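Local structure of putative gdp-fucose protein o-fucosyltransferase 1 (Caenorhabditis elegans, 3ZY2) at residues L62-T67 / Y190-S195; K211-V216 / G323-F328. The protein is a putative member of the protein O-fucosyltransferase family, within the GT-B clan of two-domain enzymes, and holds guanosine-5'-diphosphate in a pocket. One frame throughout, in Å; residues are numbered along the deposited sequence.

Contact 1: L62-T67 / Y190-S195; sequences LFQVGT and YLRWSS
Tyr190 meets Thr67 mainly through its backbone: Thr67 CG2 lies 3.6 Å from Tyr190 O, the methyl being the branch anti to the threonine's backbone N. Leu191 sends CB over one face of the Phe63 ring, a CH-pi contact, while its side chain beds against helix 20-37. Arg192 serves two ends. Its O accepts Gln64 N at 2.8 Å, and a water accepts from Arg192 NH1 (2.8 Å) and donates to Gln64 OE1; a long, flexible arginine suits this exposed margin, and Thr67 packs over one face of its guanidinium. Trp193 and Phe63 then form the lone antiparallel bridge, a non-hydrogen-bonded pair, where the turn between helices 59-62 and 65-68 meets the long loop leading into helix 195-208. Their rings run alongside as an offset stack, centroids 4.6 Å apart and planes at 29°. Beyond the stack the indole packs on helix 315-324 and gives NE1 to Glu343. Trp193 O accepts Gln64 NE2 at 2.9 Å, the extended glutamine chain carrying the amide that far. Ser194 N closes the bridge on Leu62 O (2.8 Å), donating from above the carbonyl plane, while the small Ser194 hydroxyl bonds Phe61 O and weakly caps Ile197 N of helix 195-208.

Contact 2: K211-V216 / G323-F328; sequences KPFVAV and GRADLF
Phe213 to Ala215 and Asp326 to Phe328 run parallel, with Val214 opposite Leu327 and Ala215 opposite Phe328, and the ladder rests on Leu327 N to Phe213 O (3.3 Å) and the straighter Ala215 N to Leu327 O (2.9 Å). Ahead of the ladder, Asp326 directs its CB toward residues 211-216, which places the carboxylate beside Lys211, Pro212 and Phe213. Its OD1 is gripped by two donors from opposite faces of the carboxylate plane: Phe213 N at 2.9 Å, from well above that plane, and Lys211 NZ, also at 2.9 Å, in a salt bridge on the syn side. Bends at chi3 (72°) and chi4 (62°) curl the lysine chain so that its ammonium comes back to the acid; a water joins the same nitrogen to Arg324 O. Pro212, behind a cis peptide bond, lays CB against the carboxylate carbon. These strands are the middle and next-to-edge members of the five-stranded parallel sheet, order 3-2-1-4-5, of the Rossmann-like domain expected of a GT-B protein. The face bearing Ala215 and Phe328 also receives the Phe213 ring, over which Ala325 CA sits in a CH-pi contact, 3.9 Å from the centroid. Alanine fits here because a bare methyl can approach both Phe213 CE2 and Ala215 CB, each 3.5 Å from Ala325 CB. Phe328 packs on helix 335-346, whose Arg344 bonds Ala325 O. On the other face, branched Val214 and Leu327 supply bulk against helix 264-278.

From the N terminus, the chain passes residues 62-67, builds four more strands of the six-stranded sheet, and returns at 190-195, where contact 1 closes a loop of 122 residues by fastening the turn after helix 59-62 to the entry of helix 195-208. That helix leads to strand 213-218, middle of the five-stranded sheet, and contact 2 closes a second loop, of 106 residues, when its neighbour 327-330 settles beside it. The two loops follow in series, neither nested nor crossed. The centres of contacts 1 and 2 are 21 Å apart, their nearest atoms about 6 Å apart. Helix 195-208 also flanks Phe213 and Arg324, whereas 315-324 packs on Leu62 and Trp193 and ends in contact 2.

Contact 1: L62-T67 / Y190-S195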
ATOM      1  N   LEU A  62     -16.958  -5.291 -23.430  1.00 13.52           N
ATOM      2  CA  LEU A  62     -17.834  -5.787 -22.351  1.00 12.20           C
ATOM      3  C   LEU A  62     -19.012  -4.870 -22.057  1.00 12.39           C
ATOM      4  O   LEU A  62     -20.108  -5.345 -21.819  1.00 13.34           O
ATOM      5  CB  LEU A  62     -17.033  -5.987 -21.064  1.00 11.65           C
ATOM      6  CG  LEU A  62     -15.866  -6.969 -21.167  1.00 13.10           C
ATOM      7  CD1 LEU A  62     -15.196  -7.088 -19.840  1.00 14.47           C
ATOM      8  CD2 LEU A  62     -16.367  -8.356 -21.648  1.00 13.53           C
ATOM      9  N   PHE A  63     -18.767  -3.567 -22.029  1.00 12.43           N
ATOM     10  CA  PHE A  63     -19.776  -2.577 -21.618  1.00 13.04           C
ATOM     11  C   PHE A  63     -19.930  -1.448 -22.630  1.00 14.33           C
ATOM     12  O   PHE A  63     -19.056  -1.228 -23.477  1.00 16.66           O
ATOM     13  CB  PHE A  63     -19.362  -1.965 -20.282  1.00 12.06           C
ATOM     14  CG  PHE A  63     -19.317  -2.929 -19.135  1.00 10.99           C
ATOM     15  CD1 PHE A  63     -20.466  -3.557 -18.710  1.00 11.50           C
ATOM     16  CD2 PHE A  63     -18.133  -3.153 -18.449  1.00 12.19           C
ATOM     17  CE1 PHE A  63     -20.448  -4.419 -17.619  1.00 12.12           C
ATOM     18  CE2 PHE A  63     -18.102  -4.011 -17.346  1.00 11.66           C
ATOM     19  CZ  PHE A  63     -19.268  -4.644 -16.931  1.00 11.12           C
ATOM     20  N   GLN A  64     -21.029  -0.701 -22.528  1.00 14.29           N
ATOM     21  CA  GLN A  64     -21.331   0.375 -23.505  1.00 15.06           C
ATOM     22  C   GLN A  64     -20.749   1.703 -23.048  1.00 15.30           C
ATOM     23  O   GLN A  64     -21.058   2.182 -21.972  1.00 15.68           O
ATOM     24  CB  GLN A  64     -22.846   0.494 -23.752  1.00 15.36           C
ATOM     25  CG  GLN A  64     -23.394  -0.752 -24.400  1.00 17.44           C
ATOM     26  CD  GLN A  64     -24.842  -0.652 -24.796  1.00 18.75           C
ATOM     27  OE1 GLN A  64     -25.344   0.423 -25.144  1.00 19.86           O
ATOM     28  NE2 GLN A  64     -25.542  -1.792 -24.732  1.00 18.71           N
ATOM     29  N   VAL A  65     -19.890   2.290 -23.884  1.00 15.37           N
ATOM     30  CA  VAL A  65     -19.281   3.578 -23.572  1.00 16.85           C
ATOM     31  C   VAL A  65     -20.343   4.664 -23.383  1.00 17.61           C
ATOM     32  O   VAL A  65     -20.264   5.454 -22.436  1.00 18.28           O
ATOM     33  CB  VAL A  65     -18.247   3.980 -24.639  1.00 16.54           C
ATOM     34  CG1 VAL A  65     -17.730   5.403 -24.373  1.00 18.85           C
ATOM     35  CG2 VAL A  65     -17.098   2.974 -24.666  1.00 17.85           C
ATOM     36  N   GLY A  66     -21.360   4.681 -24.248  1.00 18.16           N
ATOM     37  CA  GLY A  66     -22.435   5.669 -24.147  1.00 19.86           C
ATOM     38  C   GLY A  66     -23.114   5.719 -22.792  1.00 19.51           C
ATOM     39  O   GLY A  66     -23.427   6.804 -22.283  1.00 21.80           O
ATOM     40  N   THR A  67     -23.305   4.555 -22.186  1.00 17.89           N
ATOM     41  CA  THR A  67     -23.994   4.480 -20.915  1.00 17.60           C
ATOM     42  C   THR A  67     -23.126   4.951 -19.744  1.00 16.72           C
ATOM     43  O   THR A  67     -23.591   5.703 -18.898  1.00 17.47           O
ATOM     44  CB  THR A  67     -24.557   3.077 -20.684  1.00 17.19           C
ATOM     45  OG1 THR A  67     -25.443   2.753 -21.776  1.00 20.92           O
ATOM     46  CG2 THR A  67     -25.364   3.040 -19.400  1.00 17.94           C
ATOM     47  N   TYR A 190     -24.734   2.300 -14.555  1.00 15.31           N
ATOM     48  CA  TYR A 190     -24.074   2.858 -15.728  1.00 15.59           C
ATOM     49  C   TYR A 190     -23.144   1.881 -16.407  1.00 14.32           C
ATOM     50  O   TYR A 190     -22.472   2.249 -17.368  1.00 15.28           O
ATOM     51  CB  TYR A 190     -23.324   4.150 -15.361  1.00 15.78           C
ATOM     52  CG  TYR A 190     -24.233   5.170 -14.737  1.00 17.23           C
ATOM     53  CD1 TYR A 190     -25.068   5.927 -15.527  1.00 20.39           C
ATOM     54  CD2 TYR A 190     -24.268   5.342 -13.363  1.00 18.66           C
ATOM     55  CE1 TYR A 190     -25.928   6.869 -14.967  1.00 21.54           C
ATOM     56  CE2 TYR A 190     -25.105   6.286 -12.786  1.00 20.18           C
ATOM     57  CZ  TYR A 190     -25.933   7.030 -13.604  1.00 22.72           C
ATOM     58  OH  TYR A 190     -26.771   7.963 -13.040  1.00 27.19           O
ATOM     59  N   LEU A 191     -23.135   0.642 -15.931  1.00 13.16           N
ATOM     60  CA  LEU A 191     -22.398  -0.441 -16.632  1.00 12.73           C
ATOM     61  C   LEU A 191     -23.422  -1.340 -17.306  1.00 13.32           C
ATOM     62  O   LEU A 191     -24.039  -2.199 -16.668  1.00 14.22           O
ATOM     63  CB  LEU A 191     -21.506  -1.239 -15.673  1.00 13.55           C
ATOM     64  CG  LEU A 191     -20.444  -0.425 -14.914  1.00 14.53           C
ATOM     65  CD1 LEU A 191     -19.519  -1.330 -14.145  1.00 13.54           C
ATOM     66  CD2 LEU A 191     -19.629   0.522 -15.781  1.00 18.30           C
ATOM     67  N   ARG A 192     -23.591  -1.120 -18.607  1.00 13.17           N
ATOM     68  CA  ARG A 192     -24.589  -1.819 -19.417  1.00 13.36           C
ATOM     69  C   ARG A 192     -23.824  -2.714 -20.379  1.00 13.21           C
ATOM     70  O   ARG A 192     -22.949  -2.236 -21.095  1.00 13.42           O
ATOM     71  CB  ARG A 192     -25.408  -0.799 -20.206  1.00 15.23           C
ATOM     72  CG  ARG A 192     -26.436  -1.458 -21.130  1.00 16.61           C
ATOM     73  CD  ARG A 192     -27.369  -0.443 -21.734  1.00 20.48           C
ATOM     74  NE  ARG A 192     -28.159   0.227 -20.693  1.00 22.18           N
ATOM     75  CZ  ARG A 192     -28.942   1.281 -20.899  1.00 26.92           C
ATOM     76  NH1 ARG A 192     -29.070   1.810 -22.115  1.00 27.29           N
ATOM     77  NH2 ARG A 192     -29.600   1.806 -19.878  1.00 28.09           N
ATOM     78  N   TRP A 193     -24.151  -4.007 -20.405  1.00 12.59           N
ATOM     79  CA  TRP A 193     -23.442  -4.938 -21.286  1.00 13.10           C
ATOM     80  C   TRP A 193     -23.467  -4.490 -22.728  1.00 13.50           C
ATOM     81  O   TRP A 193     -24.474  -3.969 -23.226  1.00 15.02           O
ATOM     82  CB  TRP A 193     -23.985  -6.373 -21.178  1.00 12.00           C
ATOM     83  CG  TRP A 193     -23.899  -6.862 -19.763  1.00 12.07           C
ATOM     84  CD1 TRP A 193     -24.930  -6.954 -18.865  1.00 13.54           C
ATOM     85  CD2 TRP A 193     -22.711  -7.240 -19.058  1.00 11.93           C
ATOM     86  NE1 TRP A 193     -24.456  -7.395 -17.654  1.00 13.97           N
ATOM     87  CE2 TRP A 193     -23.100  -7.575 -17.740  1.00 12.07           C
ATOM     88  CE3 TRP A 193     -21.353  -7.337 -19.409  1.00 13.46           C
ATOM     89  CZ2 TRP A 193     -22.172  -7.992 -16.762  1.00 12.93           C
ATOM     90  CZ3 TRP A 193     -20.434  -7.763 -18.445  1.00 14.19           C
ATOM     91  CH2 TRP A 193     -20.857  -8.099 -17.138  1.00 14.13           C
ATOM     92  N   SER A 194     -22.351  -4.738 -23.413  1.00 13.38           N
ATOM     93  CA  SER A 194     -22.261  -4.429 -24.838  1.00 14.23           C
ATOM     94  C   SER A 194     -23.418  -5.095 -25.570  1.00 15.29           C
ATOM     95  O   SER A 194     -23.981  -6.124 -25.111  1.00 14.91           O
ATOM     96  CB  SER A 194     -20.929  -4.929 -25.393  1.00 15.48           C
ATOM     97  OG  SER A 194     -20.855  -6.353 -25.279  1.00 16.45           O
ATOM     98  N   SER A 195     -23.799  -4.526 -26.699  1.00 16.53           N
ATOM     99  CA  SER A 195     -24.884  -5.102 -27.467  1.00 17.49           C
ATOM    100  C   SER A 195     -24.603  -6.563 -27.824  1.00 17.06           C
ATOM    101  O   SER A 195     -25.513  -7.386 -27.813  1.00 17.14           O
ATOM    102  CB  SER A 195     -25.147  -4.259 -28.708  1.00 19.10           C
ATOM    103  OG  SER A 195     -24.026  -4.291 -29.558  1.00 25.20           O
TER
HETATM  104  O   HOH W   1     -21.704   0.769 -19.669  1.00 15.80           O
HETATM  105  O   HOH W   2     -27.983   1.486 -24.671  1.00 32.11           O

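Contact 2: K211-V216 / G323-F328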
ATOM      1  N   LYS A 211     -39.760 -19.119 -19.185  1.00 13.16           N
ATOM      2  CA  LYS A 211     -39.968 -18.138 -18.114  1.00 12.63           C
ATOM      3  C   LYS A 211     -41.211 -18.459 -17.288  1.00 12.99           C
ATOM      4  O   LYS A 211     -42.166 -19.055 -17.783  1.00 14.57           O
ATOM      5  CB  LYS A 211     -40.069 -16.746 -18.715  1.00 13.66           C
ATOM      6  CG  LYS A 211     -38.674 -16.233 -19.215  1.00 15.90           C
ATOM      7  CD  LYS A 211     -38.752 -14.924 -20.006  1.00 23.30           C
ATOM      8  CE  LYS A 211     -39.070 -13.706 -19.115  1.00 26.40           C
ATOM      9  NZ  LYS A 211     -38.012 -13.463 -18.089  1.00 27.38           N
ATOM     10  N   PRO A 212     -41.189 -18.071 -16.002  1.00 12.15           N
ATOM     11  CA  PRO A 212     -40.089 -17.362 -15.319  1.00 12.00           C
ATOM     12  C   PRO A 212     -38.956 -18.313 -14.967  1.00 11.29           C
ATOM     13  O   PRO A 212     -39.191 -19.506 -14.743  1.00 12.79           O
ATOM     14  CB  PRO A 212     -40.750 -16.838 -14.042  1.00 13.10           C
ATOM     15  CG  PRO A 212     -41.938 -17.714 -13.799  1.00 13.69           C
ATOM     16  CD  PRO A 212     -42.359 -18.322 -15.122  1.00 13.01           C
ATOM     17  N   PHE A 213     -37.726 -17.813 -14.990  1.00 10.41           N
ATOM     18  CA  PHE A 213     -36.569 -18.675 -14.671  1.00 10.73           C
ATOM     19  C   PHE A 213     -35.790 -18.175 -13.483  1.00 10.67           C
ATOM     20  O   PHE A 213     -35.711 -16.957 -13.225  1.00 10.93           O
ATOM     21  CB  PHE A 213     -35.643 -18.967 -15.892  1.00 10.65           C
ATOM     22  CG  PHE A 213     -34.723 -17.832 -16.307  1.00 10.51           C
ATOM     23  CD1 PHE A 213     -35.159 -16.855 -17.201  1.00  9.67           C
ATOM     24  CD2 PHE A 213     -33.388 -17.810 -15.891  1.00 10.22           C
ATOM     25  CE1 PHE A 213     -34.286 -15.844 -17.635  1.00 10.52           C
ATOM     26  CE2 PHE A 213     -32.502 -16.792 -16.315  1.00  9.45           C
ATOM     27  CZ  PHE A 213     -32.949 -15.809 -17.192  1.00 10.83           C
ATOM     28  N   VAL A 214     -35.264 -19.137 -12.735  1.00 10.94           N
ATOM     29  CA  VAL A 214     -34.352 -18.865 -11.623  1.00 10.60           C
ATOM     30  C   VAL A 214     -32.941 -19.013 -12.160  1.00 10.11           C
ATOM     31  O   VAL A 214     -32.635 -20.022 -12.776  1.00 11.51           O
ATOM     32  CB  VAL A 214     -34.518 -19.885 -10.457  1.00 11.23           C
ATOM     33  CG1 VAL A 214     -33.567 -19.557  -9.305  1.00 13.17           C
ATOM     34  CG2 VAL A 214     -35.937 -19.870  -9.893  1.00 13.12           C
ATOM     35  N   ALA A 215     -32.096 -18.006 -11.952  1.00 10.12           N
ATOM     36  CA  ALA A 215     -30.653 -18.117 -12.252  1.00  9.93           C
ATOM     37  C   ALA A 215     -29.892 -18.227 -10.960  1.00 10.60           C
ATOM     38  O   ALA A 215     -30.191 -17.480 -10.003  1.00 11.59           O
ATOM     39  CB  ALA A 215     -30.166 -16.886 -13.043  1.00 11.11           C
ATOM     40  N   VAL A 216     -28.911 -19.122 -10.938  1.00 10.96           N
ATOM     41  CA  VAL A 216     -28.099 -19.342  -9.722  1.00 11.38           C
ATOM     42  C   VAL A 216     -26.621 -19.250 -10.058  1.00 11.75           C
ATOM     43  O   VAL A 216     -26.201 -19.680 -11.127  1.00 11.75           O
ATOM     44  CB  VAL A 216     -28.410 -20.696  -9.016  1.00 13.14           C
ATOM     45  CG1 VAL A 216     -29.894 -20.808  -8.726  1.00 14.40           C
ATOM     46  CG2 VAL A 216     -27.914 -21.872  -9.853  1.00 15.52           C
ATOM     47  N   GLY A 323     -28.518 -11.267 -14.769  1.00 10.81           N
ATOM     48  CA  GLY A 323     -29.128  -9.935 -14.564  1.00 12.49           C
ATOM     49  C   GLY A 323     -30.534  -9.870 -15.144  1.00 12.17           C
ATOM     50  O   GLY A 323     -31.370  -9.062 -14.676  1.00 13.89           O
ATOM     51  N   ARG A 324     -30.818 -10.731 -16.131  1.00 12.03           N
ATOM     52  CA  ARG A 324     -32.131 -10.768 -16.814  1.00 12.60           C
ATOM     53  C   ARG A 324     -33.124 -11.752 -16.212  1.00 11.90           C
ATOM     54  O   ARG A 324     -34.298 -11.772 -16.619  1.00 13.17           O
ATOM     55  CB  ARG A 324     -31.939 -11.114 -18.295  1.00 12.19           C
ATOM     56  CG  ARG A 324     -31.179 -10.012 -19.028  1.00 14.37           C
ATOM     57  CD  ARG A 324     -30.914 -10.363 -20.501  1.00 16.31           C
ATOM     58  NE  ARG A 324     -32.119 -10.170 -21.283  1.00 17.93           N
ATOM     59  CZ  ARG A 324     -32.489  -9.021 -21.859  1.00 21.61           C
ATOM     60  NH1 ARG A 324     -31.741  -7.922 -21.776  1.00 21.40           N
ATOM     61  NH2 ARG A 324     -33.633  -8.975 -22.528  1.00 24.13           N
ATOM     62  N   ALA A 325     -32.681 -12.534 -15.229  1.00 11.26           N
ATOM     63  CA  ALA A 325     -33.491 -13.614 -14.650  1.00 10.68           C
ATOM     64  C   ALA A 325     -34.719 -13.095 -13.930  1.00 11.46           C
ATOM     65  O   ALA A 325     -34.724 -11.974 -13.455  1.00 11.83           O
ATOM     66  CB  ALA A 325     -32.644 -14.451 -13.683  1.00 10.62           C
ATOM     67  N   ASP A 326     -35.746 -13.931 -13.821  1.00 11.19           N
ATOM     68  CA  ASP A 326     -36.900 -13.554 -13.002  1.00 11.54           C
ATOM     69  C   ASP A 326     -36.532 -13.535 -11.536  1.00 11.89           C
ATOM     70  O   ASP A 326     -37.022 -12.673 -10.806  1.00 12.55           O
ATOM     71  CB  ASP A 326     -38.073 -14.473 -13.314  1.00 12.31           C
ATOM     72  CG  ASP A 326     -38.493 -14.377 -14.779  1.00 14.11           C
ATOM     73  OD1 ASP A 326     -37.854 -15.042 -15.645  1.00 12.88           O
ATOM     74  OD2 ASP A 326     -39.447 -13.603 -15.087  1.00 16.34           O
ATOM     75  N   LEU A 327     -35.672 -14.446 -11.106  1.00 11.30           N
ATOM     76  CA  LEU A 327     -35.123 -14.464  -9.740  1.00 11.23           C
ATOM     77  C   LEU A 327     -33.671 -14.915  -9.824  1.00 11.27           C
ATOM     78  O   LEU A 327     -33.371 -15.862 -10.542  1.00 12.16           O
ATOM     79  CB  LEU A 327     -35.892 -15.425  -8.830  1.00 12.27           C
ATOM     80  CG  LEU A 327     -35.316 -15.558  -7.407  1.00 13.56           C
ATOM     81  CD1 LEU A 327     -35.475 -14.235  -6.637  1.00 15.47           C
ATOM     82  CD2 LEU A 327     -35.970 -16.700  -6.648  1.00 16.78           C
ATOM     83  N   PHE A 328     -32.781 -14.214  -9.128  1.00 10.94           N
ATOM     84  CA  PHE A 328     -31.366 -14.558  -9.028  1.00 11.20           C
ATOM     85  C   PHE A 328     -31.095 -15.046  -7.613  1.00 11.72           C
ATOM     86  O   PHE A 328     -31.507 -14.394  -6.659  1.00 13.16           O
ATOM     87  CB  PHE A 328     -30.514 -13.323  -9.295  1.00 10.29           C
ATOM     88  CG  PHE A 328     -29.040 -13.487  -8.936  1.00 10.18           C
ATOM     89  CD1 PHE A 328     -28.263 -14.508  -9.488  1.00 11.03           C
ATOM     90  CD2 PHE A 328     -28.436 -12.590  -8.068  1.00 13.53           C
ATOM     91  CE1 PHE A 328     -26.916 -14.608  -9.152  1.00 10.97           C
ATOM     92  CE2 PHE A 328     -27.079 -12.714  -7.736  1.00 12.67           C
ATOM     93  CZ  PHE A 328     -26.315 -13.718  -8.295  1.00 11.89           C
TER
HETATM   94  O   HOH W   3     -35.455 -12.740 -19.124  1.00 27.98           O